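Polymerase subunit PA (PDB 4CGS) is a subunit of the Dhori virus RNA polymerase, probably binding RNA, its N-terminal domain here being the counterpart of influenza cap-snatching domains. Local coordinates at residues A[60-65]-A[88-93]; A[78-83]-A[94-99]; A[98-103]-A[117-122]; A[110-115]-A[130-135]. All coordinates share one frame; numbering follows the deposited sequence.

Contact 1: A[60-65]-A[88-93]; sequences YIVNMW and PDLLDL
The carbonyl oxygen D89 O is gripped by two consecutive backbone amides where the strand pair ends. N63 N reaches it at 2.7 Å from above the carbonyl plane, while M64 N takes a lone pair within that plane at a longer 3.3 Å. Beyond this fork the strands 60-62 and 90-92 run antiparallel. I61 and L91 form the hydrogen-bonded pair: I61 N meets L91 O at 3.0 Å and L91 N meets I61 O at 2.8 Å. The flanking pairs Y60-D92 and V62-L90 are non-hydrogen-bonded, and their side chains share one face. There the methyl L90 CD2 sits between two neighbours, 3.8 Å from Y60 CD1 and 3.9 Å from V62 CG2. The phenol swings beside its own backbone N (chi1 -67°), which carries Y60 CE1 to 3.7 Å from D92 CB, with ring and carboxylate planes 44° apart. The polar ends of both residues converge on Y137 OH, and D92 OD2 also makes a salt bridge to R59. I61 points to the opposite face, where its CD1 meets L93 CD1 at 4.1 Å; both side chains touch helix 68-78. D89 and L90 both face V99 of the next strand, a classic beta bulge. A proline-aspartate pair entering a central strand of a mixed sheet is consistent with the PD-(D/E)XK nuclease fold of the related influenza PA domain.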
loop_
_atom_site.group_PDB
_atom_site.type_symbol
_atom_site.label_atom_id
_atom_site.label_comp_id
_atom_site.label_asym_id
_atom_site.label_seq_id
_atom_site.Cartn_x
_atom_site.Cartn_y
_atom_site.Cartn_z
ATOM N N TYR A 60 0.439 2.617 13.885
ATOM C CA TYR A 60 0.045 1.567 12.974
ATOM C C TYR A 60 0.801 0.302 13.185
ATOM O O TYR A 60 1.984 0.341 13.563
ATOM C CB TYR A 60 0.314 1.985 11.514
ATOM C CG TYR A 60 -0.559 3.126 11.068
ATOM C CD1 TYR A 60 -1.844 2.933 10.547
ATOM C CD2 TYR A 60 -0.134 4.455 11.191
ATOM C CE1 TYR A 60 -2.625 3.996 10.117
ATOM C CE2 TYR A 60 -0.889 5.505 10.754
ATOM C CZ TYR A 60 -2.140 5.283 10.203
ATOM O OH TYR A 60 -2.870 6.402 9.798
ATOM N N ILE A 61 0.128 -0.815 12.994
ATOM C CA ILE A 61 0.743 -2.127 12.779
ATOM C C ILE A 61 0.607 -2.468 11.317
ATOM O O ILE A 61 -0.498 -2.426 10.785
ATOM C CB ILE A 61 0.059 -3.213 13.646
ATOM C CG1 ILE A 61 0.218 -2.834 15.138
ATOM C CG2 ILE A 61 0.642 -4.571 13.353
ATOM C CD1 ILE A 61 -0.618 -3.728 16.088
ATOM N N VAL A 62 1.693 -2.748 10.634
ATOM C CA VAL A 62 1.641 -3.129 9.241
ATOM C C VAL A 62 1.525 -4.602 9.145
ATOM O O VAL A 62 2.445 -5.320 9.560
ATOM C CB VAL A 62 2.908 -2.612 8.430
ATOM C CG1 VAL A 62 2.861 -3.149 6.995
ATOM C CG2 VAL A 62 3.006 -1.077 8.428
ATOM N N ASN A 63 0.417 -5.103 8.588
ATOM C CA ASN A 63 0.222 -6.549 8.400
ATOM C C ASN A 63 0.721 -6.994 7.014
ATOM O O ASN A 63 0.958 -8.186 6.823
ATOM C CB ASN A 63 -1.285 -6.900 8.503
ATOM C CG ASN A 63 -1.894 -6.759 9.829
ATOM O OD1 ASN A 63 -3.064 -6.379 9.922
ATOM N ND2 ASN A 63 -1.137 -7.036 10.879
ATOM N N MET A 64 0.796 -6.134 6.007
ATOM C CA MET A 64 1.225 -6.564 4.708
ATOM C C MET A 64 2.581 -7.211 4.771
ATOM O O MET A 64 3.487 -6.734 5.472
ATOM C CB MET A 64 1.249 -5.420 3.741
ATOM C CG MET A 64 1.550 -5.823 2.351
ATOM S SD MET A 64 1.438 -4.428 1.181
ATOM C CE MET A 64 2.068 -5.187 -0.314
ATOM N N TRP A 65 2.702 -8.310 4.082
ATOM C CA TRP A 65 3.917 -9.157 4.025
ATOM C C TRP A 65 4.287 -9.808 5.360
ATOM O O TRP A 65 5.417 -10.266 5.505
ATOM C CB TRP A 65 5.088 -8.404 3.387
ATOM C CG TRP A 65 4.920 -8.112 1.938
ATOM C CD1 TRP A 65 3.981 -8.578 1.015
ATOM C CD2 TRP A 65 5.769 -7.210 1.181
ATOM N NE1 TRP A 65 4.233 -8.047 -0.221
ATOM C CE2 TRP A 65 5.308 -7.255 -0.194
ATOM C CE3 TRP A 65 6.900 -6.465 1.478
ATOM C CZ2 TRP A 65 5.928 -6.505 -1.165
ATOM C CZ3 TRP A 65 7.509 -5.765 0.475
ATOM C CH2 TRP A 65 7.029 -5.758 -0.808
ATOM N N PRO A 88 -6.582 -6.685 6.980
ATOM C CA PRO A 88 -6.210 -5.305 6.614
ATOM C C PRO A 88 -4.713 -5.171 6.457
ATOM O O PRO A 88 -3.932 -5.776 7.224
ATOM C CB PRO A 88 -6.772 -4.479 7.774
ATOM C CG PRO A 88 -7.773 -5.372 8.440
ATOM C CD PRO A 88 -7.337 -6.724 8.252
ATOM N N ASP A 89 -4.284 -4.290 5.560
ATOM C CA ASP A 89 -2.866 -3.997 5.357
ATOM C C ASP A 89 -2.193 -3.308 6.533
ATOM O O ASP A 89 -1.032 -3.556 6.842
ATOM C CB ASP A 89 -2.710 -3.185 4.029
ATOM C CG ASP A 89 -3.190 -3.946 2.856
ATOM O OD1 ASP A 89 -2.649 -5.103 2.668
ATOM O OD2 ASP A 89 -4.022 -3.441 2.093
ATOM N N LEU A 90 -2.972 -2.468 7.235
ATOM C CA LEU A 90 -2.532 -1.862 8.452
ATOM C C LEU A 90 -3.661 -1.882 9.510
ATOM O O LEU A 90 -4.835 -1.871 9.173
ATOM C CB LEU A 90 -2.051 -0.393 8.313
ATOM C CG LEU A 90 -1.098 -0.002 7.212
ATOM C CD1 LEU A 90 -1.841 0.352 5.922
ATOM C CD2 LEU A 90 -0.166 1.121 7.658
ATOM N N LEU A 91 -3.294 -1.897 10.793
ATOM C CA LEU A 91 -4.169 -1.586 11.873
ATOM C C LEU A 91 -3.864 -0.159 12.349
ATOM O O LEU A 91 -2.712 0.123 12.654
ATOM C CB LEU A 91 -4.043 -2.589 12.982
ATOM C CG LEU A 91 -4.207 -4.060 12.698
ATOM C CD1 LEU A 91 -4.073 -4.867 13.980
ATOM C CD2 LEU A 91 -5.507 -4.324 11.929
ATOM N N ASP A 92 -4.881 0.716 12.418
ATOM C CA ASP A 92 -4.734 2.060 12.881
ATOM C C ASP A 92 -5.188 2.045 14.348
ATOM O O ASP A 92 -6.385 1.912 14.630
ATOM C CB ASP A 92 -5.612 2.972 12.059
ATOM C CG ASP A 92 -5.577 4.410 12.514
ATOM O OD1 ASP A 92 -5.134 4.728 13.623
ATOM O OD2 ASP A 92 -6.021 5.292 11.710
ATOM N N LEU A 93 -4.228 2.107 15.270
ATOM C CA LEU A 93 -4.534 1.963 16.687
ATOM C C LEU A 93 -5.135 3.243 17.296
ATOM O O LEU A 93 -5.716 3.248 18.422
ATOM C CB LEU A 93 -3.285 1.541 17.424
ATOM C CG LEU A 93 -2.553 0.297 16.895
ATOM C CD1 LEU A 93 -1.378 -0.091 17.791
ATOM C CD2 LEU A 93 -3.569 -0.843 16.778
#

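Contact 2: A[78-83]-A[94-99]; sequences QNLIFA and KERKGV
This is a partly buried, mixed contact at the margin of the sheet, one arginine grip flanked by apolar packing, where the loop following helix 68-78 passes the turn that leads into strand 97-104. The chain of R96 bends at chi2 (-76°) and again at chi3, folding the guanidinium back over the loop and presenting its two terminal nitrogens end-on to a single acceptor. R96 NH2 lies 2.8 Å and R96 NH1 3.0 Å from Q78 O; that oxygen stays close to the guanidinium plane, and both nitrogens lie in the plane of its carbonyl. The fork, though both its bonds are bent, restrains the rotation of the group. L80 then covers one face, its methyl L80 CD2 standing over the centre at 3.4 Å from R96 CZ. A water bridges the two side chains, donating to Q78 OE1 at 2.7 Å and accepting only weakly from R96 NH1. Further along, the F82 ring meets bare backbone, with F82 CZ 3.3 Å from G98 N, an approach made possible because G98 carries no side chain. R96 and K97 together face D92 as a G1 beta bulge. N79, with positive phi, closes the preceding helix in a Schellman motif, and the arginine therefore binds a carbonyl at that helix's C-terminal end, where the helix dipole would probably welcome a positive charge.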
loop_
_atom_site.group_PDB
_atom_site.type_symbol
_atom_site.label_atom_id
_atom_site.label_comp_id
_atom_site.label_asym_id
_atom_site.label_seq_id
_atom_site.Cartn_x
_atom_site.Cartn_y
_atom_site.Cartn_z
ATOM N N GLN A 78 -5.085 -6.573 19.826
ATOM C CA GLN A 78 -5.620 -5.215 19.806
ATOM C C GLN A 78 -7.131 -5.145 19.886
ATOM O O GLN A 78 -7.714 -4.077 19.903
ATOM C CB GLN A 78 -5.210 -4.431 18.560
ATOM C CG GLN A 78 -3.689 -4.251 18.513
ATOM C CD GLN A 78 -3.177 -3.331 19.567
ATOM O OE1 GLN A 78 -3.917 -2.457 20.038
ATOM N NE2 GLN A 78 -1.919 -3.449 19.913
ATOM N N ASN A 79 -7.784 -6.297 19.867
ATOM C CA ASN A 79 -9.240 -6.356 19.756
ATOM C C ASN A 79 -9.784 -5.537 18.590
ATOM O O ASN A 79 -10.758 -4.839 18.745
ATOM C CB ASN A 79 -9.893 -5.936 21.093
ATOM C CG ASN A 79 -11.357 -6.331 21.181
ATOM O OD1 ASN A 79 -11.782 -7.383 20.616
ATOM N ND2 ASN A 79 -12.155 -5.512 21.863
ATOM N N LEU A 80 -9.107 -5.695 17.444
ATOM C CA LEU A 80 -9.532 -5.092 16.178
ATOM C C LEU A 80 -9.741 -6.221 15.217
ATOM O O LEU A 80 -8.816 -6.800 14.671
ATOM C CB LEU A 80 -8.495 -4.142 15.615
ATOM C CG LEU A 80 -8.281 -2.894 16.383
ATOM C CD1 LEU A 80 -6.974 -2.261 15.881
ATOM C CD2 LEU A 80 -9.476 -1.936 16.302
ATOM N N ILE A 81 -11.018 -6.649 15.111
ATOM C CA ILE A 81 -11.379 -7.908 14.441
ATOM C C ILE A 81 -12.200 -7.581 13.194
ATOM O O ILE A 81 -13.029 -6.646 13.176
ATOM C CB ILE A 81 -12.245 -8.790 15.356
ATOM C CG1 ILE A 81 -11.658 -8.882 16.806
ATOM C CG2 ILE A 81 -12.375 -10.203 14.717
ATOM C CD1 ILE A 81 -10.230 -9.391 16.932
ATOM N N PHE A 82 -11.932 -8.291 12.121
ATOM C CA PHE A 82 -12.530 -8.042 10.784
ATOM C C PHE A 82 -12.961 -9.364 10.174
ATOM O O PHE A 82 -12.580 -10.397 10.638
ATOM C CB PHE A 82 -11.505 -7.404 9.888
ATOM C CG PHE A 82 -10.946 -6.110 10.447
ATOM C CD1 PHE A 82 -9.896 -6.156 11.387
ATOM C CD2 PHE A 82 -11.575 -4.869 10.203
ATOM C CE1 PHE A 82 -9.410 -5.016 11.974
ATOM C CE2 PHE A 82 -11.005 -3.753 10.766
ATOM C CZ PHE A 82 -9.972 -3.857 11.678
ATOM N N ALA A 83 -13.799 -9.272 9.144
ATOM C CA ALA A 83 -14.447 -10.488 8.602
ATOM C C ALA A 83 -14.301 -10.577 7.100
ATOM O O ALA A 83 -15.146 -11.153 6.393
ATOM C CB ALA A 83 -15.933 -10.508 9.044
ATOM N N LYS A 94 -5.007 4.354 16.596
ATOM C CA LYS A 94 -5.630 5.653 17.053
ATOM C C LYS A 94 -7.084 5.627 16.743
ATOM O O LYS A 94 -7.917 5.835 17.655
ATOM C CB LYS A 94 -4.903 6.824 16.436
ATOM C CG LYS A 94 -5.566 8.132 16.739
ATOM C CD LYS A 94 -4.905 9.232 15.934
ATOM C CE LYS A 94 -5.563 10.573 16.154
ATOM N NZ LYS A 94 -4.941 11.529 15.222
ATOM N N GLU A 95 -7.410 5.408 15.498
ATOM C CA GLU A 95 -8.800 5.441 15.017
ATOM C C GLU A 95 -9.540 4.113 15.248
ATOM O O GLU A 95 -10.782 4.074 15.129
ATOM C CB GLU A 95 -8.854 5.871 13.542
ATOM C CG GLU A 95 -8.326 7.275 13.315
ATOM C CD GLU A 95 -9.065 8.339 14.064
ATOM O OE1 GLU A 95 -10.245 8.115 14.351
ATOM O OE2 GLU A 95 -8.447 9.384 14.337
ATOM N N ARG A 96 -8.807 3.036 15.574
ATOM C CA ARG A 96 -9.410 1.714 15.788
ATOM C C ARG A 96 -10.060 1.260 14.463
ATOM O O ARG A 96 -11.227 0.879 14.444
ATOM C CB ARG A 96 -10.412 1.699 16.951
ATOM C CG ARG A 96 -9.871 2.306 18.224
ATOM C CD ARG A 96 -8.904 1.294 18.874
ATOM N NE ARG A 96 -9.619 0.023 19.146
ATOM C CZ ARG A 96 -9.041 -1.102 19.534
ATOM N NH1 ARG A 96 -7.741 -1.134 19.652
ATOM N NH2 ARG A 96 -9.772 -2.237 19.673
ATOM N N LYS A 97 -9.251 1.254 13.412
ATOM C CA LYS A 97 -9.725 0.909 12.074
ATOM C C LYS A 97 -8.722 -0.075 11.450
ATOM O O LYS A 97 -7.508 -0.000 11.768
ATOM C CB LYS A 97 -9.795 2.121 11.161
ATOM C CG LYS A 97 -10.634 3.310 11.568
ATOM C CD LYS A 97 -12.093 3.143 11.336
ATOM C CE LYS A 97 -12.922 4.290 11.848
ATOM N NZ LYS A 97 -14.356 3.974 11.778
ATOM N N GLY A 98 -9.212 -0.888 10.526
ATOM C CA GLY A 98 -8.382 -1.646 9.652
ATOM C C GLY A 98 -8.260 -0.876 8.352
ATOM O O GLY A 98 -9.277 -0.438 7.811
ATOM N N VAL A 99 -7.066 -0.753 7.848
ATOM C CA VAL A 99 -6.780 0.021 6.652
ATOM C C VAL A 99 -6.382 -0.922 5.538
ATOM O O VAL A 99 -5.470 -1.698 5.674
ATOM C CB VAL A 99 -5.675 1.076 6.906
ATOM C CG1 VAL A 99 -5.446 1.911 5.635
ATOM C CG2 VAL A 99 -6.010 1.959 8.102
HETATM O O HOH W 1 -5.774 -2.345 22.014
#

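Contact 3: A[98-103]-A[117-122]; sequences GVYVKV and ENEIFV
Strands 98-103 and 119-122 run parallel in even register, G98 beside E119 through V101 beside V122, with amides and carbonyls alternating across the gap from G98 N to N118 O (2.8 Å) as far as K102 N to V122 O (2.8 Å). On one face the rings of Y100 and F121 form an offset stack, their centroids 4.5 Å apart and their planes inclined by 23°. Y100 CD1 lies over the rim of the phenylalanine at 3.5 Å from F121 CE1, and Y100 CB adds a CH-pi contact to the same face. In this five-stranded mixed sheet 119-125 is an outermost strand, and the parallel pairing means that the connection, which contains no helix, returns the chain to the end where strand 97-104 began: a crossover rather than a hairpin. The side chain of E119 crosses the tyrosine at a slant, its carboxylate nearly perpendicular to the ring, after starting beside its backbone N (chi1 -63°) and running extended. Y100 OH donates to E119 OE2 at 2.7 Å, from 41° above the carboxylate plane. The other oxygen, E119 OE1, pairs with R84 and accepts from A116 N, so the buried carboxylate is held at both oxygens. The reverse face is aliphatic: V99 CG1 packs on V122 CG2 at 3.8 Å and V101 CG2 on V122 CB at 4.2 Å, with Y137 against V99, I120 and V122.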
loop_
_atom_site.group_PDB
_atom_site.type_symbol
_atom_site.label_atom_id
_atom_site.label_comp_id
_atom_site.label_asym_id
_atom_site.label_seq_id
_atom_site.Cartn_x
_atom_site.Cartn_y
_atom_site.Cartn_z
ATOM N N GLY A 98 -9.212 -0.888 10.526
ATOM C CA GLY A 98 -8.382 -1.646 9.652
ATOM C C GLY A 98 -8.260 -0.876 8.352
ATOM O O GLY A 98 -9.277 -0.438 7.811
ATOM N N VAL A 99 -7.066 -0.753 7.848
ATOM C CA VAL A 99 -6.780 0.021 6.652
ATOM C C VAL A 99 -6.382 -0.922 5.538
ATOM O O VAL A 99 -5.470 -1.698 5.674
ATOM C CB VAL A 99 -5.675 1.076 6.906
ATOM C CG1 VAL A 99 -5.446 1.911 5.635
ATOM C CG2 VAL A 99 -6.010 1.959 8.102
ATOM N N TYR A 100 -7.037 -0.781 4.382
ATOM C CA TYR A 100 -6.692 -1.538 3.179
ATOM C C TYR A 100 -6.135 -0.504 2.195
ATOM O O TYR A 100 -6.703 0.583 2.083
ATOM C CB TYR A 100 -7.891 -2.227 2.608
ATOM C CG TYR A 100 -8.626 -3.176 3.560
ATOM C CD1 TYR A 100 -9.562 -2.670 4.391
ATOM C CD2 TYR A 100 -8.358 -4.553 3.600
ATOM C CE1 TYR A 100 -10.282 -3.448 5.291
ATOM C CE2 TYR A 100 -9.083 -5.387 4.509
ATOM C CZ TYR A 100 -10.036 -4.782 5.300
ATOM O OH TYR A 100 -10.788 -5.549 6.223
ATOM N N VAL A 101 -5.064 -0.856 1.497
ATOM C CA VAL A 101 -4.450 0.054 0.497
ATOM C C VAL A 101 -4.631 -0.557 -0.878
ATOM O O VAL A 101 -4.290 -1.737 -1.093
ATOM C CB VAL A 101 -2.985 0.240 0.816
ATOM C CG1 VAL A 101 -2.278 1.090 -0.246
ATOM C CG2 VAL A 101 -2.795 0.874 2.178
ATOM N N LYS A 102 -5.107 0.243 -1.801
ATOM C CA LYS A 102 -5.260 -0.101 -3.171
ATOM C C LYS A 102 -4.566 0.927 -4.083
ATOM O O LYS A 102 -4.850 2.132 -3.979
ATOM C CB LYS A 102 -6.804 -0.304 -3.498
ATOM C CG LYS A 102 -7.553 -1.466 -2.809
ATOM C CD LYS A 102 -8.892 -1.821 -3.489
ATOM C CE LYS A 102 -9.497 -3.166 -3.016
ATOM N NZ LYS A 102 -10.645 -3.723 -3.847
ATOM N N VAL A 103 -3.729 0.446 -4.976
ATOM C CA VAL A 103 -3.039 1.258 -5.946
ATOM C C VAL A 103 -3.677 1.054 -7.323
ATOM O O VAL A 103 -3.765 -0.044 -7.848
ATOM C CB VAL A 103 -1.530 0.915 -6.041
ATOM C CG1 VAL A 103 -0.846 1.765 -7.100
ATOM C CG2 VAL A 103 -0.897 1.048 -4.666
ATOM N N GLU A 117 -17.905 -0.121 9.125
ATOM C CA GLU A 117 -17.647 1.015 9.985
ATOM C C GLU A 117 -16.239 0.998 10.559
ATOM O O GLU A 117 -15.718 2.058 10.814
ATOM C CB GLU A 117 -18.692 1.076 11.123
ATOM C CG GLU A 117 -18.573 -0.032 12.176
ATOM C CD GLU A 117 -19.624 0.010 13.303
ATOM O OE1 GLU A 117 -20.217 1.101 13.508
ATOM O OE2 GLU A 117 -19.842 -1.050 13.999
ATOM N N ASN A 118 -15.665 -0.160 10.799
ATOM C CA ASN A 118 -14.312 -0.237 11.320
ATOM C C ASN A 118 -13.201 -0.336 10.266
ATOM O O ASN A 118 -12.048 -0.631 10.599
ATOM C CB ASN A 118 -14.155 -1.367 12.359
ATOM C CG ASN A 118 -14.214 -2.763 11.775
ATOM O OD1 ASN A 118 -14.556 -2.968 10.640
ATOM N ND2 ASN A 118 -13.911 -3.751 12.604
ATOM N N GLU A 119 -13.547 -0.040 9.021
ATOM C CA GLU A 119 -12.588 -0.145 7.890
ATOM C C GLU A 119 -12.376 1.188 7.198
ATOM O O GLU A 119 -13.333 1.986 7.017
ATOM C CB GLU A 119 -13.092 -1.155 6.847
ATOM C CG GLU A 119 -13.220 -2.600 7.359
ATOM C CD GLU A 119 -13.789 -3.556 6.296
ATOM O OE1 GLU A 119 -14.610 -3.058 5.508
ATOM O OE2 GLU A 119 -13.375 -4.707 6.344
ATOM N N ILE A 120 -11.178 1.379 6.688
ATOM C CA ILE A 120 -10.807 2.477 5.834
ATOM C C ILE A 120 -10.106 1.897 4.607
ATOM O O ILE A 120 -9.157 1.136 4.713
ATOM C CB ILE A 120 -9.817 3.467 6.550
ATOM C CG1 ILE A 120 -10.490 4.113 7.721
ATOM C CG2 ILE A 120 -9.227 4.461 5.484
ATOM C CD1 ILE A 120 -11.565 5.086 7.376
ATOM N N PHE A 121 -10.503 2.313 3.402
ATOM C CA PHE A 121 -9.847 1.909 2.171
ATOM C C PHE A 121 -9.110 3.129 1.574
ATOM O O PHE A 121 -9.693 3.964 0.946
ATOM C CB PHE A 121 -10.887 1.360 1.174
ATOM C CG PHE A 121 -11.351 -0.092 1.423
ATOM C CD1 PHE A 121 -12.087 -0.377 2.561
ATOM C CD2 PHE A 121 -11.035 -1.150 0.561
ATOM C CE1 PHE A 121 -12.557 -1.635 2.828
ATOM C CE2 PHE A 121 -11.456 -2.429 0.867
ATOM C CZ PHE A 121 -12.253 -2.660 1.989
ATOM N N VAL A 122 -7.795 3.112 1.729
ATOM C CA VAL A 122 -6.889 4.089 1.078
ATOM C C VAL A 122 -6.790 3.698 -0.366
ATOM O O VAL A 122 -6.349 2.558 -0.712
ATOM C CB VAL A 122 -5.509 4.104 1.773
ATOM C CG1 VAL A 122 -4.454 4.762 0.921
ATOM C CG2 VAL A 122 -5.637 4.749 3.176
#

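Contact 4: A[110-115]-A[130-135]; sequences PTDYQT and MSPITR
P110 opens the contact by laying its carbonyl against S131: P110 O lies 3.3 Å from S131 CB, and the CB atoms of the two residues also pack. D112 follows with the decisive group. Its carboxylate straddles the start of helix 132-137, using one oxygen for each partner. D112 OD1 accepts from S131 OG at 2.6 Å through the syn lone pair, while D112 OD2 accepts from I133 N at 2.9 Å. The second bond is nearly straight at the hydrogen (171°) but approaches from 37° above the carboxylate plane. Around D112 OD2 the fit is close, with P132 CD at 3.3 Å and I133 CB at 3.5 Å. S131 OG holds the crowded position between its backbone N and carbonyl carbon (chi1 79°), which lets it face the aspartate while accepting from T134 N at 3.2 Å and from T134 OG1 at 2.7 Å. The threonine hydroxyl in turn accepts from R123 N of strand 119-125, tying the helix start to the sheet. Polarisation by the helix N terminus would probably favour the negative charge of D112. Together these bonds make a serine N-cap reinforced from outside: S131 caps its own first turn, and a loop aspartate binds both the cap hydroxyl and a first-turn amide.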
loop_
_atom_site.group_PDB
_atom_site.type_symbol
_atom_site.label_atom_id
_atom_site.label_comp_id
_atom_site.label_asym_id
_atom_site.label_seq_id
_atom_site.Cartn_x
_atom_site.Cartn_y
_atom_site.Cartn_z
ATOM N N PRO A 110 -9.369 7.678 -7.974
ATOM C CA PRO A 110 -10.166 6.541 -7.587
ATOM C C PRO A 110 -11.486 6.959 -6.949
ATOM O O PRO A 110 -11.608 7.960 -6.215
ATOM C CB PRO A 110 -9.315 5.836 -6.558
ATOM C CG PRO A 110 -7.904 6.228 -6.938
ATOM C CD PRO A 110 -8.025 7.648 -7.319
ATOM N N THR A 111 -12.465 6.114 -7.192
ATOM C CA THR A 111 -13.798 6.253 -6.617
ATOM C C THR A 111 -13.934 5.482 -5.289
ATOM O O THR A 111 -13.475 4.327 -5.177
ATOM C CB THR A 111 -14.843 5.698 -7.599
ATOM O OG1 THR A 111 -14.659 6.285 -8.908
ATOM C CG2 THR A 111 -16.374 5.975 -7.094
ATOM N N ASP A 112 -14.571 6.092 -4.308
ATOM C CA ASP A 112 -14.888 5.441 -3.049
ATOM C C ASP A 112 -16.169 4.648 -3.152
ATOM O O ASP A 112 -17.177 5.094 -3.691
ATOM C CB ASP A 112 -14.962 6.435 -1.890
ATOM C CG ASP A 112 -13.647 7.143 -1.676
ATOM O OD1 ASP A 112 -12.621 6.440 -1.497
ATOM O OD2 ASP A 112 -13.638 8.402 -1.698
ATOM N N TYR A 113 -16.123 3.459 -2.565
ATOM C CA TYR A 113 -17.259 2.560 -2.454
ATOM C C TYR A 113 -17.375 2.153 -1.005
ATOM O O TYR A 113 -16.354 2.129 -0.298
ATOM C CB TYR A 113 -17.134 1.371 -3.403
ATOM C CG TYR A 113 -17.169 1.755 -4.876
ATOM C CD1 TYR A 113 -18.337 2.223 -5.469
ATOM C CD2 TYR A 113 -15.998 1.689 -5.682
ATOM C CE1 TYR A 113 -18.337 2.635 -6.790
ATOM C CE2 TYR A 113 -16.041 2.034 -7.033
ATOM C CZ TYR A 113 -17.221 2.534 -7.551
ATOM O OH TYR A 113 -17.297 2.954 -8.864
ATOM N N GLN A 114 -18.561 1.737 -0.581
ATOM C CA GLN A 114 -18.875 1.378 0.818
ATOM C C GLN A 114 -17.864 0.392 1.462
ATOM O O GLN A 114 -17.352 -0.538 0.811
ATOM C CB GLN A 114 -20.259 0.684 0.849
ATOM C CG GLN A 114 -20.852 0.486 2.226
ATOM C CD GLN A 114 -22.136 -0.423 2.308
ATOM O OE1 GLN A 114 -22.510 -1.195 1.388
ATOM N NE2 GLN A 114 -22.800 -0.335 3.430
ATOM N N THR A 115 -17.535 0.703 2.705
ATOM C CA THR A 115 -16.776 -0.186 3.574
ATOM C C THR A 115 -17.553 -0.337 4.890
ATOM O O THR A 115 -18.491 0.408 5.129
ATOM C CB THR A 115 -15.318 0.339 3.777
ATOM O OG1 THR A 115 -15.380 1.588 4.455
ATOM C CG2 THR A 115 -14.610 0.502 2.407
ATOM N N MET A 130 -5.560 10.861 -4.943
ATOM C CA MET A 130 -6.120 10.246 -3.779
ATOM C C MET A 130 -7.633 10.352 -3.849
ATOM O O MET A 130 -8.178 11.427 -4.154
ATOM C CB MET A 130 -5.672 10.957 -2.498
ATOM C CG MET A 130 -4.209 10.859 -2.217
ATOM S SD MET A 130 -3.644 12.019 -0.920
ATOM C CE MET A 130 -3.960 13.716 -1.746
ATOM N N SER A 131 -8.376 9.284 -3.508
ATOM C CA SER A 131 -9.844 9.354 -3.434
ATOM C C SER A 131 -10.236 10.355 -2.361
ATOM O O SER A 131 -9.481 10.664 -1.442
ATOM C CB SER A 131 -10.460 8.031 -3.118
ATOM O OG SER A 131 -10.381 7.701 -1.760
ATOM N N PRO A 132 -11.501 10.841 -2.422
ATOM C CA PRO A 132 -11.937 11.855 -1.429
ATOM C C PRO A 132 -11.818 11.309 0.004
ATOM O O PRO A 132 -11.409 12.036 0.926
ATOM C CB PRO A 132 -13.372 12.092 -1.834
ATOM C CG PRO A 132 -13.350 11.934 -3.336
ATOM C CD PRO A 132 -12.409 10.793 -3.599
ATOM N N ILE A 133 -12.253 10.066 0.261
ATOM C CA ILE A 133 -12.146 9.507 1.597
ATOM C C ILE A 133 -10.698 9.304 2.041
ATOM O O ILE A 133 -10.359 9.542 3.189
ATOM C CB ILE A 133 -12.863 8.158 1.718
ATOM C CG1 ILE A 133 -14.393 8.438 1.761
ATOM C CG2 ILE A 133 -12.382 7.327 2.961
ATOM C CD1 ILE A 133 -14.886 8.780 3.151
ATOM N N THR A 134 -9.821 8.981 1.096
ATOM C CA THR A 134 -8.422 8.851 1.369
ATOM C C THR A 134 -7.832 10.204 1.821
ATOM O O THR A 134 -7.096 10.282 2.794
ATOM C CB THR A 134 -7.694 8.329 0.138
ATOM O OG1 THR A 134 -8.262 7.073 -0.198
ATOM C CG2 THR A 134 -6.215 8.187 0.354
ATOM N N ARG A 135 -8.129 11.256 1.077
ATOM C CA ARG A 135 -7.621 12.596 1.403
ATOM C C ARG A 135 -8.087 13.099 2.747
ATOM O O ARG A 135 -7.406 13.889 3.382
ATOM C CB ARG A 135 -8.067 13.626 0.311
ATOM C CG ARG A 135 -7.641 13.273 -1.065
ATOM C CD ARG A 135 -8.068 14.374 -1.970
ATOM N NE ARG A 135 -9.464 14.657 -2.139
ATOM C CZ ARG A 135 -10.189 14.484 -3.256
ATOM N NH1 ARG A 135 -9.804 13.739 -4.294
ATOM N NH2 ARG A 135 -11.425 15.016 -3.266
#

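The four contacts trace the domain from its sheet outward. Contacts 1 and 3 are buried strand pairings on either side of the junction between strands 90-92 and 97-104, one antiparallel and one parallel; L90 O to V99 N and D89 OD2 to V101 N bind them together. Contact 2 shares G98 and V99 with contact 3 but lies nearer the surface. Contact 4, also partly exposed, works on a helix start, as contact 2 works on a helix end. T134 connects contact 4 to strand 119-125 of contact 3. The buried pairs rest on backbone bonds, with a few carboxylates held among them; the two outer contacts each turn on one charged side chain at a helix end.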